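Local coordinates for protein polysaccharide deacetylase (Streptococcus pyogenes, PDB 6DQ3) that removes N-acetyl groups from the cell wall linkage unit of streptococcal rhamnopolysaccharides, as a zinc metalloenzyme of carbohydrate esterase family 4, at residues A[195-200]-A[209-214]. Numbering follows the deposited sequence.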
loop_
_atom_site.group_PDB
_atom_site.type_symbol
_atom_site.label_atom_id
_atom_site.label_comp_id
_atom_site.label_asym_id
_atom_site.label_seq_id
_atom_site.Cartn_x
_atom_site.Cartn_y
_atom_site.Cartn_z
ATOM N N THR A 195 5.733 2.221 6.517
ATOM C CA THR A 195 7.023 1.582 6.681
ATOM C C THR A 195 6.851 0.073 6.504
ATOM O O THR A 195 5.780 -0.408 6.114
ATOM C CB THR A 195 7.584 1.909 8.062
ATOM O OG1 THR A 195 6.849 1.163 9.039
ATOM C CG2 THR A 195 7.457 3.404 8.363
ATOM N N THR A 196 7.902 -0.680 6.827
ATOM C CA THR A 196 7.793 -2.128 6.962
ATOM C C THR A 196 7.922 -2.587 8.415
ATOM O O THR A 196 8.130 -3.779 8.666
ATOM C CB THR A 196 8.826 -2.847 6.081
ATOM O OG1 THR A 196 10.159 -2.463 6.443
ATOM C CG2 THR A 196 8.588 -2.530 4.600
ATOM N N ASN A 197 7.815 -1.663 9.377
ATOM C CA ASN A 197 7.797 -2.028 10.791
ATOM C C ASN A 197 6.519 -2.807 11.097
ATOM O O ASN A 197 5.415 -2.310 10.858
ATOM C CB ASN A 197 7.872 -0.782 11.676
ATOM C CG ASN A 197 9.125 0.050 11.432
ATOM O OD1 ASN A 197 10.166 -0.465 11.027
ATOM N ND2 ASN A 197 9.025 1.348 11.692
ATOM N N GLU A 198 6.661 -4.008 11.657
ATOM C CA GLU A 198 5.518 -4.901 11.837
ATOM C C GLU A 198 4.615 -4.461 12.987
ATOM O O GLU A 198 5.087 -4.168 14.092
ATOM C CB GLU A 198 6.012 -6.330 12.077
ATOM C CG GLU A 198 4.925 -7.382 12.276
ATOM C CD GLU A 198 4.105 -7.650 11.022
ATOM O OE1 GLU A 198 4.598 -7.393 9.902
ATOM O OE2 GLU A 198 2.958 -8.120 11.162
ATOM N N GLY A 199 3.320 -4.431 12.721
ATOM C CA GLY A 199 2.325 -4.194 13.751
ATOM C C GLY A 199 1.120 -3.462 13.198
ATOM O O GLY A 199 1.109 -2.980 12.066
ATOM N N ILE A 200 0.074 -3.406 14.027
ATOM C CA ILE A 200 -1.074 -2.557 13.729
ATOM C C ILE A 200 -0.655 -1.095 13.853
ATOM O O ILE A 200 0.251 -0.748 14.622
ATOM C CB ILE A 200 -2.249 -2.892 14.668
ATOM C CG1 ILE A 200 -2.597 -4.378 14.535
ATOM C CG2 ILE A 200 -3.444 -2.015 14.364
ATOM C CD1 ILE A 200 -3.643 -4.877 15.516
ATOM N N SER A 209 5.172 7.553 9.308
ATOM C CA SER A 209 5.962 6.362 9.590
ATOM C C SER A 209 5.086 5.290 10.242
ATOM O O SER A 209 5.385 4.754 11.309
ATOM C CB SER A 209 7.156 6.726 10.470
ATOM O OG SER A 209 6.737 7.427 11.630
ATOM N N LEU A 210 3.995 4.931 9.566
ATOM C CA LEU A 210 3.014 4.013 10.126
ATOM C C LEU A 210 3.436 2.556 9.980
ATOM O O LEU A 210 4.026 2.160 8.969
ATOM C CB LEU A 210 1.666 4.212 9.437
ATOM C CG LEU A 210 1.008 5.579 9.611
ATOM C CD1 LEU A 210 -0.104 5.788 8.593
ATOM C CD2 LEU A 210 0.475 5.709 11.029
ATOM N N ASN A 211 3.093 1.753 10.991
ATOM C CA ASN A 211 3.340 0.319 10.949
ATOM C C ASN A 211 2.496 -0.337 9.859
ATOM O O ASN A 211 1.425 0.156 9.495
ATOM C CB ASN A 211 2.979 -0.354 12.280
ATOM C CG ASN A 211 3.834 0.098 13.443
ATOM O OD1 ASN A 211 4.893 0.697 13.275
ATOM N ND2 ASN A 211 3.371 -0.213 14.652
ATOM N N ARG A 212 2.964 -1.485 9.371
ATOM C CA ARG A 212 2.164 -2.325 8.489
ATOM C C ARG A 212 2.272 -3.778 8.924
ATOM O O ARG A 212 3.204 -4.171 9.630
ATOM C CB ARG A 212 2.593 -2.173 7.022
ATOM C CG ARG A 212 2.247 -0.810 6.436
ATOM C CD ARG A 212 2.236 -0.836 4.916
ATOM N NE ARG A 212 3.581 -0.806 4.349
ATOM C CZ ARG A 212 3.846 -0.868 3.049
ATOM N NH1 ARG A 212 2.852 -0.969 2.168
ATOM N NH2 ARG A 212 5.100 -0.832 2.627
ATOM N N ILE A 213 1.286 -4.567 8.508
ATOM C CA ILE A 213 1.231 -5.997 8.796
ATOM C C ILE A 213 1.646 -6.722 7.525
ATOM O O ILE A 213 0.951 -6.644 6.505
ATOM C CB ILE A 213 -0.170 -6.432 9.252
ATOM C CG1 ILE A 213 -0.519 -5.784 10.593
ATOM C CG2 ILE A 213 -0.252 -7.954 9.324
ATOM C CD1 ILE A 213 -2.009 -5.797 10.908
ATOM N N ARG A 214 2.780 -7.420 7.571
ATOM C CA ARG A 214 3.258 -8.147 6.403
ATOM C C ARG A 214 2.409 -9.397 6.201
ATOM O O ARG A 214 2.194 -10.173 7.138
ATOM C CB ARG A 214 4.731 -8.529 6.560
ATOM C CG ARG A 214 5.306 -9.232 5.328
ATOM C CD ARG A 214 6.745 -9.690 5.526
ATOM N NE ARG A 214 7.684 -8.584 5.706
ATOM C CZ ARG A 214 8.173 -7.842 4.717
ATOM N NH1 ARG A 214 7.805 -8.069 3.464
ATOM N NH2 ARG A 214 9.027 -6.863 4.983
HETATM O O HOH W 1 6.479 2.476 11.855
HETATM O O HOH W 2 9.877 -5.961 7.847
HETATM O O HOH W 3 2.802 -10.335 9.780
HETATM O O HOH W 4 -0.677 -1.810 10.408
#
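Arg212 reaches the corner that the chain turns at Thr196. Its side chain bends about the CG-CD bond (chi3 -78°), and NE gives a nearly straight hydrogen bond to Thr195 O, 2.8 Å long. That oxygen lies at the guanidinium edge, in its plane. The other nitrogens turn to strand 71-77: NH2 forms a salt bridge with Asp77 and NH1 bonds Thr75 OG1. Together these partners hold the guanidinium of this buried residue in one orientation.

Thr195 grips Leu210 O twice. Its backbone N bonds in the carbonyl plane, whereas OG1 comes from above that plane, 3.0 Å from the oxygen. OG1 also accepts from Asn197 N, forming an ST turn at the corner.

Past the corner, Arg212 N bonds Asn197 O and Gly199 N bonds Arg212 O, a parallel bridge centred on Glu198. The Glu198 side chain starts away from strand 210-214, then folds back at chi2 (68°). OE1 takes Arg214 N on its syn lone pair at 3.0 Å, so a carboxylate takes the place of a main-chain carbonyl as acceptor for the strand. A water links OE2 to Arg214 O.

The side chain of Asn211 sets out toward segment 195-200. Its ND2 meets Ile200 O from above the carbonyl plane at 3.2 Å, and its CB lies close to Gly199 O. Ile200 and Ile213 lie alongside each other, CG1 to CD1 3.9 Å.

The contact pairs strands 192-198 and 210-214, parallel neighbours in the sheet of the polysaccharide deacetylase fold. Arg212 ties the corner at Thr196 to Asp77, the sequence neighbour of the zinc ligand Asp78.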